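Local coordinates for protein D-alanyl-D-alanine carboxypeptidase (Streptococcus pneumoniae R6, PDB 1XP4) that probably removes C-terminal D-alanine residues from the peptide side chains of cell-wall precursors, acting as a serine-type D-Ala-D-Ala carboxypeptidase in peptidoglycan biosynthesis, at residues V51-E56 and K182-V187; L132-Q137 and A174-N179; Q137-V142 and N166-Y171; E189-P194 and D221-G226; I313-R318 and P367-V372. One frame throughout, in Å; residues are numbered along the deposited sequence.

In the fold
Interactions 1 to 4 lie in the penicillin-binding carboxypeptidase domain, interaction 5 in the C-terminal domain. Helix 170-183 threads the first three: the short strand of interaction 3 leads into its start, its middle packs in interaction 2, and its end runs into interaction 1. Interactions 2 and 3 are about 10 Å apart between centres and touch through Val176 and Leu168; Ala177 CB reaches Leu223 CD2 of interaction 4 at 3.6 Å, and Tyr52 of interaction 1 meets Ile190 of interaction 4. Interaction 4 holds Lys224, the predicted substrate-binding residue, while the Asn166 side chain lies about 8 Å from that of Lys44, the predicted proton acceptor. Interaction 5 is about 28 Å from interaction 4, centre to centre.

Interaction 1 (V51-E56 and K182-V187); sequences VYEALE and KKYPQV
Tyr52, on helix 44-57, faces Tyr184, the first residue to leave helical geometry at the end of helix 170-183, with their CA atoms 7.2 Å apart. Both residues set out toward each other. The two side chains run past each other in opposite directions with ring planes 20° apart, offset until little of one ring lies over the other. What lies on the Tyr184 face is instead the Tyr52 methylene: Tyr52 CB stands 3.4 Å from the ring centroid, almost on the normal, a CH-pi contact. Lys183 CG sits over the opposite face of the same ring.

The phenol end is fixed by Glu56. Tyr184 OH donates to Glu56 OE1 at 2.8 Å, arriving 44° out of the carboxylate plane, while Lys183 NZ makes a salt bridge to Glu56 OE2 at 3.3 Å on its syn lone pair. Both carboxylate oxygens are thus engaged. Toward the far end of the Tyr52 ring, CE2 meets Val187 CG2 at 3.7 Å, and Gln186 NE2 approaches CD1 obliquely.

Tyr49 adds an edge-to-face partner to Tyr184, and Leu97 packs on Tyr52. This is helix-to-helix-end packing in the serine penicillin-binding fold, on the helix that starts at Lys44, the lysine of the predicted SxxK motif.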
# COMPACT_ATOMS: atom_id res chain seq x y z
N VAL A 51 2.05 7.72 11.26
CA VAL A 51 2.61 7.15 12.48
C VAL A 51 4.03 6.64 12.25
O VAL A 51 4.92 6.85 13.08
CB VAL A 51 1.76 5.98 13.00
CG1 VAL A 51 2.37 5.44 14.27
CG2 VAL A 51 0.33 6.44 13.25
N TYR A 52 4.24 5.95 11.13
CA TYR A 52 5.57 5.44 10.81
C TYR A 52 6.47 6.63 10.49
O TYR A 52 7.66 6.62 10.78
CB TYR A 52 5.51 4.48 9.61
CG TYR A 52 5.15 3.06 9.98
CD1 TYR A 52 6.05 2.24 10.65
CD2 TYR A 52 3.89 2.54 9.69
CE1 TYR A 52 5.71 0.93 11.02
CE2 TYR A 52 3.54 1.24 10.06
CZ TYR A 52 4.45 0.45 10.72
OH TYR A 52 4.11 -0.83 11.09
N GLU A 53 5.88 7.67 9.90
CA GLU A 53 6.64 8.86 9.56
C GLU A 53 7.09 9.59 10.82
O GLU A 53 8.09 10.29 10.82
CB GLU A 53 5.79 9.80 8.70
CG GLU A 53 6.59 10.95 8.12
CD GLU A 53 5.82 11.73 7.08
OE1 GLU A 53 4.84 12.41 7.46
OE2 GLU A 53 6.18 11.65 5.89
N ALA A 54 6.34 9.42 11.91
CA ALA A 54 6.69 10.05 13.18
C ALA A 54 7.71 9.15 13.89
O ALA A 54 8.55 9.63 14.64
CB ALA A 54 5.46 10.23 14.04
N LEU A 55 7.62 7.84 13.65
CA LEU A 55 8.58 6.93 14.24
C LEU A 55 9.92 7.20 13.57
O LEU A 55 10.95 7.31 14.23
CB LEU A 55 8.18 5.48 13.99
CG LEU A 55 7.05 4.92 14.85
CD1 LEU A 55 6.64 3.57 14.31
CD2 LEU A 55 7.50 4.83 16.30
N GLU A 56 9.88 7.33 12.25
CA GLU A 56 11.08 7.61 11.48
C GLU A 56 11.71 8.93 11.89
O GLU A 56 12.92 9.00 12.09
CB GLU A 56 10.76 7.62 9.99
CG GLU A 56 11.91 8.06 9.10
CD GLU A 56 11.62 7.83 7.62
OE1 GLU A 56 10.57 8.28 7.12
OE2 GLU A 56 12.46 7.20 6.95
N LYS A 182 5.87 0.36 0.17
CA LYS A 182 7.18 0.67 -0.38
C LYS A 182 8.09 1.46 0.55
O LYS A 182 9.29 1.21 0.60
CB LYS A 182 7.02 1.43 -1.69
CG LYS A 182 7.36 0.62 -2.92
CD LYS A 182 6.91 1.35 -4.16
CE LYS A 182 7.57 0.76 -5.38
NZ LYS A 182 9.05 0.92 -5.29
N LYS A 183 7.51 2.39 1.30
CA LYS A 183 8.27 3.24 2.22
C LYS A 183 8.46 2.62 3.62
O LYS A 183 9.48 2.85 4.27
CB LYS A 183 7.58 4.60 2.33
CG LYS A 183 8.19 5.56 3.34
CD LYS A 183 9.60 5.93 2.98
CE LYS A 183 10.17 6.92 3.98
NZ LYS A 183 11.65 7.10 3.80
N TYR A 184 7.48 1.83 4.06
CA TYR A 184 7.54 1.18 5.37
C TYR A 184 7.16 -0.29 5.25
O TYR A 184 6.09 -0.72 5.69
CB TYR A 184 6.60 1.89 6.35
CG TYR A 184 6.94 3.36 6.54
CD1 TYR A 184 8.08 3.75 7.25
CD2 TYR A 184 6.14 4.36 5.97
CE1 TYR A 184 8.42 5.09 7.37
CE2 TYR A 184 6.48 5.70 6.09
CZ TYR A 184 7.62 6.06 6.79
OH TYR A 184 7.97 7.39 6.88
N PRO A 185 8.05 -1.09 4.65
CA PRO A 185 7.81 -2.53 4.47
C PRO A 185 7.51 -3.21 5.80
O PRO A 185 6.91 -4.29 5.82
CB PRO A 185 9.13 -3.02 3.88
CG PRO A 185 9.64 -1.83 3.16
CD PRO A 185 9.36 -0.71 4.12
N GLN A 186 7.95 -2.59 6.90
CA GLN A 186 7.75 -3.13 8.25
C GLN A 186 6.28 -3.39 8.56
O GLN A 186 5.95 -4.37 9.22
CB GLN A 186 8.28 -2.17 9.32
CG GLN A 186 9.58 -1.48 8.97
CD GLN A 186 9.36 -0.08 8.44
OE1 GLN A 186 9.71 0.23 7.30
NE2 GLN A 186 8.80 0.79 9.27
N VAL A 187 5.42 -2.49 8.10
CA VAL A 187 4.00 -2.59 8.34
C VAL A 187 3.46 -3.98 8.04
O VAL A 187 2.51 -4.44 8.65
CB VAL A 187 3.22 -1.54 7.52
CG1 VAL A 187 3.22 -1.91 6.04
CG2 VAL A 187 1.83 -1.40 8.07

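Interaction 2 (L132-Q137 and A174-N179); sequences LEWGIQ and AIVARN
Trp134 and Ile136 flank the glycine of the Schellman motif that ends helix 120-133, and both press on the side of helix 170-183. The turn is made at Gly135, which takes positive phi (86°) and whose N bonds back to Leu132 O; it swings the chain so that the residues before and after the glycine both head for the same helix.

The apolar part of the contact centres on Ile136 CD1. It fits between two branches of consecutive helix residues, 3.9 Å from Ile175 CG2 and 4.0 Å from Val176 CG2. The Ile136 chain reaches them because CG1 is anti to the carbonyl carbon (chi1 -61°) and the chain beyond is extended. Val176 CG2 also approaches Trp134 CZ3 obliquely at 4.0 Å, and Trp134 CB rests on Ile175 CG2. Leu131, Leu45 and Ile46 continue this core around Val176, and Ile362 packs on Ile175.

The polar part is an amide nitrogen lying over the indole face, not a hydrogen bond. The Trp134 and Asn179 side chains run past each other in opposite directions, the amide plane inclined 47° to the ring, while Tyr49 meets Trp134 edge-to-face. Asn179 ND2 is nearest Trp134 CG, at 3.2 Å; Trp134 NE1 is also close, but both nitrogens are donors.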
# COMPACT_ATOMS: atom_id res chain seq x y z
N LEU A 132 -2.43 15.12 -0.73
CA LEU A 132 -2.13 16.08 -1.80
C LEU A 132 -0.71 15.91 -2.30
O LEU A 132 -0.43 16.14 -3.47
CB LEU A 132 -2.35 17.51 -1.32
CG LEU A 132 -3.81 17.89 -1.12
CD1 LEU A 132 -3.92 19.30 -0.57
CD2 LEU A 132 -4.55 17.77 -2.44
N GLU A 133 0.19 15.51 -1.41
CA GLU A 133 1.58 15.27 -1.77
C GLU A 133 1.62 14.13 -2.77
O GLU A 133 2.30 14.19 -3.79
CB GLU A 133 2.38 14.84 -0.55
CG GLU A 133 3.23 15.90 0.07
CD GLU A 133 4.04 15.33 1.21
OE1 GLU A 133 4.67 14.27 1.02
OE2 GLU A 133 4.04 15.94 2.30
N TRP A 134 0.88 13.07 -2.45
CA TRP A 134 0.82 11.89 -3.28
C TRP A 134 0.07 12.09 -4.59
O TRP A 134 -0.06 11.15 -5.38
CB TRP A 134 0.20 10.75 -2.48
CG TRP A 134 1.04 10.31 -1.31
CD1 TRP A 134 2.40 10.38 -1.21
CD2 TRP A 134 0.58 9.64 -0.13
NE1 TRP A 134 2.82 9.79 -0.04
CE2 TRP A 134 1.73 9.32 0.64
CE3 TRP A 134 -0.68 9.26 0.35
CZ2 TRP A 134 1.65 8.66 1.87
CZ3 TRP A 134 -0.76 8.59 1.57
CH2 TRP A 134 0.40 8.30 2.32
N GLY A 135 -0.44 13.29 -4.83
CA GLY A 135 -1.15 13.52 -6.07
C GLY A 135 -2.61 13.15 -6.03
O GLY A 135 -3.29 13.13 -7.06
N ILE A 136 -3.12 12.84 -4.84
CA ILE A 136 -4.52 12.49 -4.71
C ILE A 136 -5.23 13.78 -4.32
O ILE A 136 -5.03 14.29 -3.22
CB ILE A 136 -4.74 11.43 -3.61
CG1 ILE A 136 -3.97 10.16 -3.98
CG2 ILE A 136 -6.23 11.15 -3.43
CD1 ILE A 136 -3.97 9.11 -2.90
N GLN A 137 -6.06 14.30 -5.21
CA GLN A 137 -6.75 15.55 -4.93
C GLN A 137 -8.26 15.44 -4.99
O GLN A 137 -8.96 16.45 -5.10
CB GLN A 137 -6.26 16.64 -5.90
CG GLN A 137 -6.08 16.15 -7.34
CD GLN A 137 -5.33 17.16 -8.21
OE1 GLN A 137 -4.19 17.53 -7.91
NE2 GLN A 137 -5.97 17.60 -9.28
N ALA A 174 -5.07 2.43 -3.89
CA ALA A 174 -3.92 1.71 -4.41
C ALA A 174 -2.66 2.53 -4.15
O ALA A 174 -1.66 2.02 -3.65
CB ALA A 174 -4.08 1.47 -5.90
N ILE A 175 -2.71 3.81 -4.50
CA ILE A 175 -1.58 4.69 -4.30
C ILE A 175 -1.17 4.67 -2.82
O ILE A 175 -0.02 4.41 -2.49
CB ILE A 175 -1.93 6.13 -4.77
CG1 ILE A 175 -2.03 6.15 -6.31
CG2 ILE A 175 -0.91 7.14 -4.25
CD1 ILE A 175 -2.49 7.49 -6.94
N VAL A 176 -2.13 4.89 -1.93
CA VAL A 176 -1.88 4.87 -0.50
C VAL A 176 -1.21 3.56 -0.07
O VAL A 176 -0.14 3.56 0.55
CB VAL A 176 -3.20 5.03 0.29
CG1 VAL A 176 -2.96 4.78 1.78
CG2 VAL A 176 -3.78 6.42 0.04
N ALA A 177 -1.84 2.44 -0.40
CA ALA A 177 -1.28 1.15 -0.05
C ALA A 177 0.14 1.03 -0.60
O ALA A 177 1.06 0.61 0.11
CB ALA A 177 -2.16 0.03 -0.60
N ARG A 178 0.34 1.40 -1.86
CA ARG A 178 1.66 1.30 -2.44
C ARG A 178 2.70 2.14 -1.71
O ARG A 178 3.77 1.64 -1.34
CB ARG A 178 1.65 1.69 -3.91
CG ARG A 178 2.96 1.42 -4.60
CD ARG A 178 3.00 2.00 -6.02
NE ARG A 178 4.31 1.78 -6.64
CZ ARG A 178 5.03 2.74 -7.21
NH1 ARG A 178 4.58 3.98 -7.26
NH2 ARG A 178 6.23 2.46 -7.70
N ASN A 179 2.40 3.41 -1.48
CA ASN A 179 3.34 4.28 -0.80
C ASN A 179 3.69 3.76 0.59
O ASN A 179 4.84 3.84 1.03
CB ASN A 179 2.79 5.70 -0.69
CG ASN A 179 2.66 6.36 -2.04
OD1 ASN A 179 3.39 6.01 -2.96
ND2 ASN A 179 1.74 7.31 -2.16

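Interaction 3 (Q137-V142 and N166-Y171); sequences QDATVV and NKLSAY
Thr140 and Lys167 form a single antiparallel bridge, a hydrogen-bonded pair that ties the loop after helix 120-133 to the short strand leading into helix 170-183. Thr140 N donates to Lys167 O at 3.0 Å and Lys167 N returns a bond to Thr140 O at 2.8 Å. Asn166 CA also brings its hydrogen toward Thr140 O. The CB atoms of Thr140 and Lys167 are 3.9 Å apart, and Ala139 CB touches Leu168 CG at 4.1 Å.

Beyond the bridge a side chain takes over from the backbone. With CG anti to the carbonyl carbon (chi1 -61°), Asn166 turns OD1 to Val142 N, 2.9 Å away along a nearly straight N-H (169°), the donor tilted 29° from the plane of the Asn166 side-chain carbonyl. Its ND2 bonds to Asn143 O and to Thr43 OG1, so this amide joins the loop to the SxxK segment itself. At the other end Ser169 is the N-cap of the next helix, its OG accepting from Asp172 N.

Leu168 pairs with Val37, so the bridge extends the two-stranded 37-38/167-168 sheet close to the predicted catalytic residues, the Asn166 side chain about 8 Å from that of Lys44.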
# COMPACT_ATOMS: atom_id res chain seq x y z
N GLN A 137 -6.06 14.30 -5.21
CA GLN A 137 -6.75 15.55 -4.93
C GLN A 137 -8.26 15.44 -4.99
O GLN A 137 -8.96 16.45 -5.10
CB GLN A 137 -6.26 16.64 -5.90
CG GLN A 137 -6.08 16.15 -7.34
CD GLN A 137 -5.33 17.16 -8.21
OE1 GLN A 137 -4.19 17.53 -7.91
NE2 GLN A 137 -5.97 17.60 -9.28
N ASP A 138 -8.77 14.23 -4.89
CA ASP A 138 -10.21 14.03 -4.93
C ASP A 138 -10.72 13.37 -3.65
O ASP A 138 -11.88 12.98 -3.56
CB ASP A 138 -10.58 13.20 -6.16
CG ASP A 138 -10.09 11.76 -6.07
OD1 ASP A 138 -9.08 11.51 -5.37
OD2 ASP A 138 -10.71 10.89 -6.73
N ALA A 139 -9.85 13.27 -2.66
CA ALA A 139 -10.22 12.64 -1.40
C ALA A 139 -11.04 13.54 -0.46
O ALA A 139 -11.02 14.77 -0.56
CB ALA A 139 -8.98 12.16 -0.68
N THR A 140 -11.76 12.89 0.44
CA THR A 140 -12.58 13.56 1.44
C THR A 140 -12.26 12.91 2.77
O THR A 140 -12.67 11.77 3.02
CB THR A 140 -14.08 13.36 1.19
OG1 THR A 140 -14.44 13.99 -0.05
CG2 THR A 140 -14.89 13.95 2.33
N VAL A 141 -11.52 13.61 3.62
CA VAL A 141 -11.14 13.07 4.92
C VAL A 141 -11.63 13.94 6.05
O VAL A 141 -11.27 15.11 6.16
CB VAL A 141 -9.60 12.91 5.04
CG1 VAL A 141 -9.25 12.23 6.37
CG2 VAL A 141 -9.05 12.12 3.86
N VAL A 142 -12.45 13.35 6.91
CA VAL A 142 -12.99 14.06 8.05
C VAL A 142 -12.54 13.44 9.38
O VAL A 142 -12.57 14.10 10.42
CB VAL A 142 -14.53 14.11 7.99
CG1 VAL A 142 -14.95 14.96 6.80
CG2 VAL A 142 -15.12 12.69 7.89
N ASN A 166 -15.29 9.24 5.18
CA ASN A 166 -14.11 9.51 4.36
C ASN A 166 -14.36 8.89 2.99
O ASN A 166 -15.04 7.87 2.89
CB ASN A 166 -12.85 8.88 4.96
CG ASN A 166 -12.52 9.42 6.33
OD1 ASN A 166 -12.89 10.54 6.68
ND2 ASN A 166 -11.80 8.63 7.11
N LYS A 167 -13.81 9.51 1.94
CA LYS A 167 -13.99 8.99 0.59
C LYS A 167 -12.70 8.99 -0.23
O LYS A 167 -11.99 9.99 -0.30
CB LYS A 167 -15.05 9.80 -0.15
CG LYS A 167 -16.38 9.86 0.56
CD LYS A 167 -17.49 9.30 -0.32
CE LYS A 167 -17.72 10.15 -1.56
NZ LYS A 167 -18.72 11.22 -1.36
N LEU A 168 -12.41 7.85 -0.85
CA LEU A 168 -11.24 7.70 -1.71
C LEU A 168 -11.60 6.73 -2.82
O LEU A 168 -12.44 5.85 -2.64
CB LEU A 168 -10.04 7.12 -0.94
CG LEU A 168 -9.09 8.11 -0.27
CD1 LEU A 168 -9.51 8.37 1.16
CD2 LEU A 168 -7.69 7.52 -0.28
N SER A 169 -10.98 6.90 -3.99
CA SER A 169 -11.26 5.99 -5.09
C SER A 169 -10.36 4.76 -4.92
O SER A 169 -9.38 4.82 -4.17
CB SER A 169 -10.98 6.68 -6.44
OG SER A 169 -9.60 6.85 -6.66
N ALA A 170 -10.70 3.65 -5.57
CA ALA A 170 -9.88 2.45 -5.44
C ALA A 170 -8.48 2.80 -5.94
O ALA A 170 -7.47 2.34 -5.39
CB ALA A 170 -10.47 1.31 -6.26
N TYR A 171 -8.43 3.64 -6.98
CA TYR A 171 -7.17 4.11 -7.56
C TYR A 171 -6.38 4.81 -6.46
O TYR A 171 -5.21 4.51 -6.21
CB TYR A 171 -7.47 5.10 -8.68
CG TYR A 171 -6.26 5.67 -9.40
CD1 TYR A 171 -5.70 5.00 -10.49
CD2 TYR A 171 -5.71 6.90 -9.02
CE1 TYR A 171 -4.62 5.55 -11.19
CE2 TYR A 171 -4.64 7.45 -9.72
CZ TYR A 171 -4.10 6.77 -10.80
OH TYR A 171 -3.06 7.31 -11.52

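Interaction 4 (E189-P194 and D221-G226); sequences EITKKP and DGLKTG. With SO4 (sulfate ion), chain E.
A chi1 of 61° puts Thr191 OG1 between its backbone N and carbonyl carbon, pointing at strand 220-228, and turns CG2 toward Leu223 O. Thr191 OG1 donates to Asp221 O at 2.6 Å, in the carbonyl plane, while Thr191 CG2 packs on Leu223 O at 3.4 Å. Lys192 CG, anti to the backbone N, lies against Asp221 CB at 3.8 Å; the bend at chi4 (69°) concerns NZ alone. That NZ is too far for a salt bridge to Asp221 OD2, but a water connects them, 3.1 Å from Lys192 NZ and 3.2 Å from Asp221 OD2; the direct salt bridge of Asp221 goes to Arg245.

A classic beta bulge sets Leu223 and Lys224 together opposite Val236. From it, Lys224 NZ, of the predicted substrate-binding residue, bonds to Thr225 O at 2.9 Å and weakly to Ser104 OG. A sulfate, probably from the crystallisation liquor, has O2 2.9 Å from Thr225 OG1; Thr227 also binds it. Beside this KTG motif, the anion is consistent with a pocket suited to a substrate carboxylate.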
# COMPACT_ATOMS: atom_id res chain seq x y z
N GLU A 189 4.91 -6.73 8.71
CA GLU A 189 5.17 -7.62 9.84
C GLU A 189 4.03 -7.55 10.85
O GLU A 189 3.96 -8.35 11.77
CB GLU A 189 6.49 -7.27 10.53
CG GLU A 189 7.72 -7.57 9.68
CD GLU A 189 7.72 -8.99 9.14
OE1 GLU A 189 7.82 -9.95 9.94
OE2 GLU A 189 7.62 -9.15 7.90
N ILE A 190 3.13 -6.60 10.68
CA ILE A 190 2.01 -6.49 11.59
C ILE A 190 0.76 -7.08 10.92
O ILE A 190 0.23 -8.08 11.39
CB ILE A 190 1.73 -5.01 11.99
CG1 ILE A 190 2.96 -4.43 12.71
CG2 ILE A 190 0.51 -4.94 12.90
CD1 ILE A 190 2.85 -2.96 12.99
N THR A 191 0.32 -6.47 9.81
CA THR A 191 -0.87 -6.92 9.08
C THR A 191 -0.85 -8.44 8.86
O THR A 191 -1.89 -9.10 8.83
CB THR A 191 -0.98 -6.20 7.70
OG1 THR A 191 0.16 -6.49 6.89
CG2 THR A 191 -1.07 -4.69 7.90
N LYS A 192 0.35 -8.96 8.71
CA LYS A 192 0.63 -10.37 8.49
C LYS A 192 0.05 -11.24 9.63
O LYS A 192 -0.61 -12.24 9.37
CB LYS A 192 2.16 -10.53 8.42
CG LYS A 192 2.72 -11.85 7.98
CD LYS A 192 4.25 -11.75 8.03
CE LYS A 192 4.96 -12.97 7.43
NZ LYS A 192 4.81 -13.07 5.95
N LYS A 193 0.30 -10.86 10.87
CA LYS A 193 -0.16 -11.62 12.03
C LYS A 193 -1.66 -11.93 12.06
O LYS A 193 -2.49 -11.03 12.00
CB LYS A 193 0.19 -10.88 13.31
CG LYS A 193 1.66 -10.62 13.49
CD LYS A 193 1.89 -9.83 14.77
CE LYS A 193 3.36 -9.52 14.95
NZ LYS A 193 3.55 -8.67 16.15
N PRO A 194 -2.02 -13.22 12.18
CA PRO A 194 -3.43 -13.61 12.23
C PRO A 194 -4.01 -13.36 13.63
O PRO A 194 -5.22 -13.40 13.83
CB PRO A 194 -3.39 -15.08 11.85
CG PRO A 194 -2.06 -15.52 12.35
CD PRO A 194 -1.16 -14.39 11.96
N ASP A 221 -0.52 -11.32 3.19
CA ASP A 221 0.02 -10.79 4.45
C ASP A 221 -0.45 -9.34 4.68
O ASP A 221 0.17 -8.58 5.39
CB ASP A 221 1.56 -10.87 4.48
CG ASP A 221 2.18 -10.33 3.20
OD1 ASP A 221 1.45 -10.10 2.24
OD2 ASP A 221 3.39 -10.17 3.15
N GLY A 222 -1.53 -8.97 3.97
CA GLY A 222 -2.13 -7.65 4.21
C GLY A 222 -3.48 -7.53 3.51
O GLY A 222 -3.91 -8.43 2.81
N LEU A 223 -4.17 -6.37 3.67
CA LEU A 223 -3.55 -5.17 4.22
C LEU A 223 -4.45 -4.46 5.23
O LEU A 223 -4.00 -3.96 6.25
CB LEU A 223 -3.28 -4.22 3.06
CG LEU A 223 -2.32 -3.08 3.43
CD1 LEU A 223 -0.93 -3.59 3.81
CD2 LEU A 223 -2.11 -2.09 2.29
N LYS A 224 -5.75 -4.37 4.88
CA LYS A 224 -6.72 -3.70 5.75
C LYS A 224 -8.18 -3.88 5.29
O LYS A 224 -8.54 -3.56 4.17
CB LYS A 224 -6.44 -2.20 5.82
CG LYS A 224 -7.18 -1.54 6.98
CD LYS A 224 -6.69 -2.02 8.34
CE LYS A 224 -7.71 -1.74 9.46
NZ LYS A 224 -8.97 -2.36 9.08
N THR A 225 -9.03 -4.43 6.17
CA THR A 225 -10.44 -4.53 5.81
C THR A 225 -11.20 -3.24 6.14
O THR A 225 -10.67 -2.30 6.69
CB THR A 225 -11.11 -5.70 6.53
OG1 THR A 225 -10.79 -5.72 7.92
CG2 THR A 225 -10.72 -7.01 5.87
N GLY A 226 -12.42 -3.17 5.64
CA GLY A 226 -13.25 -2.02 5.93
C GLY A 226 -14.70 -2.31 5.63
O GLY A 226 -15.03 -2.82 4.56
S SO4 E . -13.65 -3.91 9.88
O1 SO4 E . -13.91 -4.80 11.04
O2 SO4 E . -12.20 -3.81 9.66
O3 SO4 E . -14.29 -4.46 8.67
O4 SO4 E . -14.19 -2.57 10.19
O HOH W 1 6.04 -10.42 4.91

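Interaction 5 (I313-R318 and P367-V372); sequences IYLIER and PSFEMV
Strands 313-318 and 368-372 run nearly antiparallel, at 167°, but their axes stay 9.3 Å apart, so Ile313 and Phe369 meet through side chains and not as neighbours in one sheet. Each of the two starts out in the direction of the other strand. Ile313 splits its two branches over Phe369: CG2, anti to the backbone N, lies over one ring face, 3.9 Å from the centroid and 14° off the normal, a CH-pi contact displaced toward the rim, whereas Ile313 CD1 at the end of the other branch rests on Phe369 CB at 3.7 Å.

From Ile313 CD1 the contact continues to the selenium of selenomethionine Met371, at 4.2 Å. The bends at chi2 and chi3 of Met371 fold its chain back to bring that atom there. Leu315, two residues along from Ile313, sends CD2 obliquely against the outer ring, close to Phe369 CE1. Tyr314 contributes its backbone O, 3.8 Å from Phe369 CZ.

The strands belong to two antiparallel sheets, 278-284 with 313-318, and 307-308, 368-373 and 345-350. Within them Ile283 packs on Ile313 and Leu315, and Leu349 on Met371. Ile313 and Leu315 make their backbone hydrogen bonds to strand 278-284. The chemistry between the sheets is therefore dispersion and CH-pi contact, which joins the two layers of the C-terminal domain through a largely buried apolar seam.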
# COMPACT_ATOMS: atom_id res chain seq x y z
N ILE A 313 16.54 -8.64 -13.38
CA ILE A 313 15.46 -7.77 -13.82
C ILE A 313 14.33 -8.53 -14.48
O ILE A 313 14.55 -9.31 -15.41
CB ILE A 313 16.01 -6.70 -14.78
CG1 ILE A 313 17.07 -5.86 -14.06
CG2 ILE A 313 14.87 -5.80 -15.27
CD1 ILE A 313 17.67 -4.75 -14.91
N TYR A 314 13.12 -8.29 -13.99
CA TYR A 314 11.90 -8.91 -14.51
C TYR A 314 10.92 -7.82 -14.94
O TYR A 314 11.00 -6.68 -14.47
CB TYR A 314 11.23 -9.80 -13.46
CG TYR A 314 12.00 -11.03 -13.06
CD1 TYR A 314 13.09 -10.95 -12.20
CD2 TYR A 314 11.64 -12.29 -13.53
CE1 TYR A 314 13.80 -12.09 -11.81
CE2 TYR A 314 12.33 -13.44 -13.16
CZ TYR A 314 13.41 -13.33 -12.29
OH TYR A 314 14.10 -14.46 -11.91
N LEU A 315 9.99 -8.19 -15.82
CA LEU A 315 8.97 -7.27 -16.31
C LEU A 315 7.64 -8.01 -16.32
O LEU A 315 7.60 -9.23 -16.46
CB LEU A 315 9.27 -6.83 -17.73
CG LEU A 315 10.57 -6.11 -18.05
CD1 LEU A 315 10.56 -5.80 -19.51
CD2 LEU A 315 10.73 -4.84 -17.25
N ILE A 316 6.55 -7.26 -16.15
CA ILE A 316 5.23 -7.86 -16.19
C ILE A 316 4.91 -8.07 -17.67
O ILE A 316 5.15 -7.19 -18.48
CB ILE A 316 4.16 -6.94 -15.59
CG1 ILE A 316 4.59 -6.46 -14.21
CG2 ILE A 316 2.84 -7.69 -15.47
CD1 ILE A 316 3.52 -5.65 -13.53
N GLU A 317 4.39 -9.24 -18.01
CA GLU A 317 4.05 -9.54 -19.40
C GLU A 317 2.74 -10.32 -19.47
O GLU A 317 2.56 -11.30 -18.74
CB GLU A 317 5.18 -10.34 -20.06
CG GLU A 317 4.96 -10.65 -21.55
CD GLU A 317 6.06 -11.53 -22.14
OE1 GLU A 317 6.41 -12.55 -21.50
OE2 GLU A 317 6.57 -11.21 -23.24
N ARG A 318 1.83 -9.87 -20.32
CA ARG A 318 0.72 -10.70 -20.67
C ARG A 318 1.22 -12.01 -21.32
O ARG A 318 2.30 -12.10 -21.90
CB ARG A 318 -0.18 -9.90 -21.58
CG ARG A 318 -1.61 -9.79 -21.05
CD ARG A 318 -2.52 -9.04 -22.02
NE ARG A 318 -3.79 -8.76 -21.39
CZ ARG A 318 -3.95 -7.53 -20.90
NH1 ARG A 318 -2.99 -6.65 -21.02
NH2 ARG A 318 -5.09 -7.18 -20.33
N PRO A 367 8.41 2.14 -15.21
CA PRO A 367 9.56 1.37 -14.73
C PRO A 367 10.90 1.53 -15.43
O PRO A 367 11.03 1.36 -16.65
CB PRO A 367 9.06 -0.07 -14.78
CG PRO A 367 8.06 -0.05 -15.89
CD PRO A 367 7.32 1.24 -15.61
N SER A 368 11.91 1.87 -14.63
CA SER A 368 13.27 2.04 -15.10
C SER A 368 14.12 1.36 -14.04
O SER A 368 13.95 1.60 -12.84
CB SER A 368 13.64 3.52 -15.22
OG SER A 368 13.95 4.09 -13.96
N PHE A 369 15.03 0.50 -14.48
CA PHE A 369 15.89 -0.22 -13.56
C PHE A 369 17.34 0.24 -13.74
O PHE A 369 17.82 0.37 -14.86
CB PHE A 369 15.75 -1.72 -13.82
CG PHE A 369 14.33 -2.15 -14.04
CD1 PHE A 369 13.74 -2.08 -15.30
CD2 PHE A 369 13.55 -2.60 -12.97
CE1 PHE A 369 12.40 -2.44 -15.49
CE2 PHE A 369 12.22 -2.97 -13.15
CZ PHE A 369 11.64 -2.89 -14.41
N GLU A 370 18.02 0.49 -12.62
CA GLU A 370 19.39 0.96 -12.67
C GLU A 370 20.39 -0.06 -13.21
O GLU A 370 20.34 -1.25 -12.88
CB GLU A 370 19.83 1.44 -11.29
CG GLU A 370 18.99 2.59 -10.77
CD GLU A 370 19.51 3.17 -9.47
OE1 GLU A 370 19.69 2.41 -8.49
OE2 GLU A 370 19.73 4.41 -9.43
N MSE A 371 21.29 0.43 -14.05
CA MSE A 371 22.33 -0.38 -14.65
C MSE A 371 23.65 0.14 -14.13
O MSE A 371 24.01 1.30 -14.31
CB MSE A 371 22.25 -0.30 -16.17
CG MSE A 371 21.00 -0.95 -16.73
SE MSE A 371 21.00 -2.88 -16.58
CE MSE A 371 22.08 -3.29 -18.11
N VAL A 372 24.38 -0.76 -13.49
CA VAL A 372 25.64 -0.47 -12.85
C VAL A 372 26.90 -0.67 -13.69
O VAL A 372 26.90 -1.44 -14.65
CB VAL A 372 25.72 -1.32 -11.57
CG1 VAL A 372 27.13 -1.45 -11.09
CG2 VAL A 372 24.84 -0.70 -10.50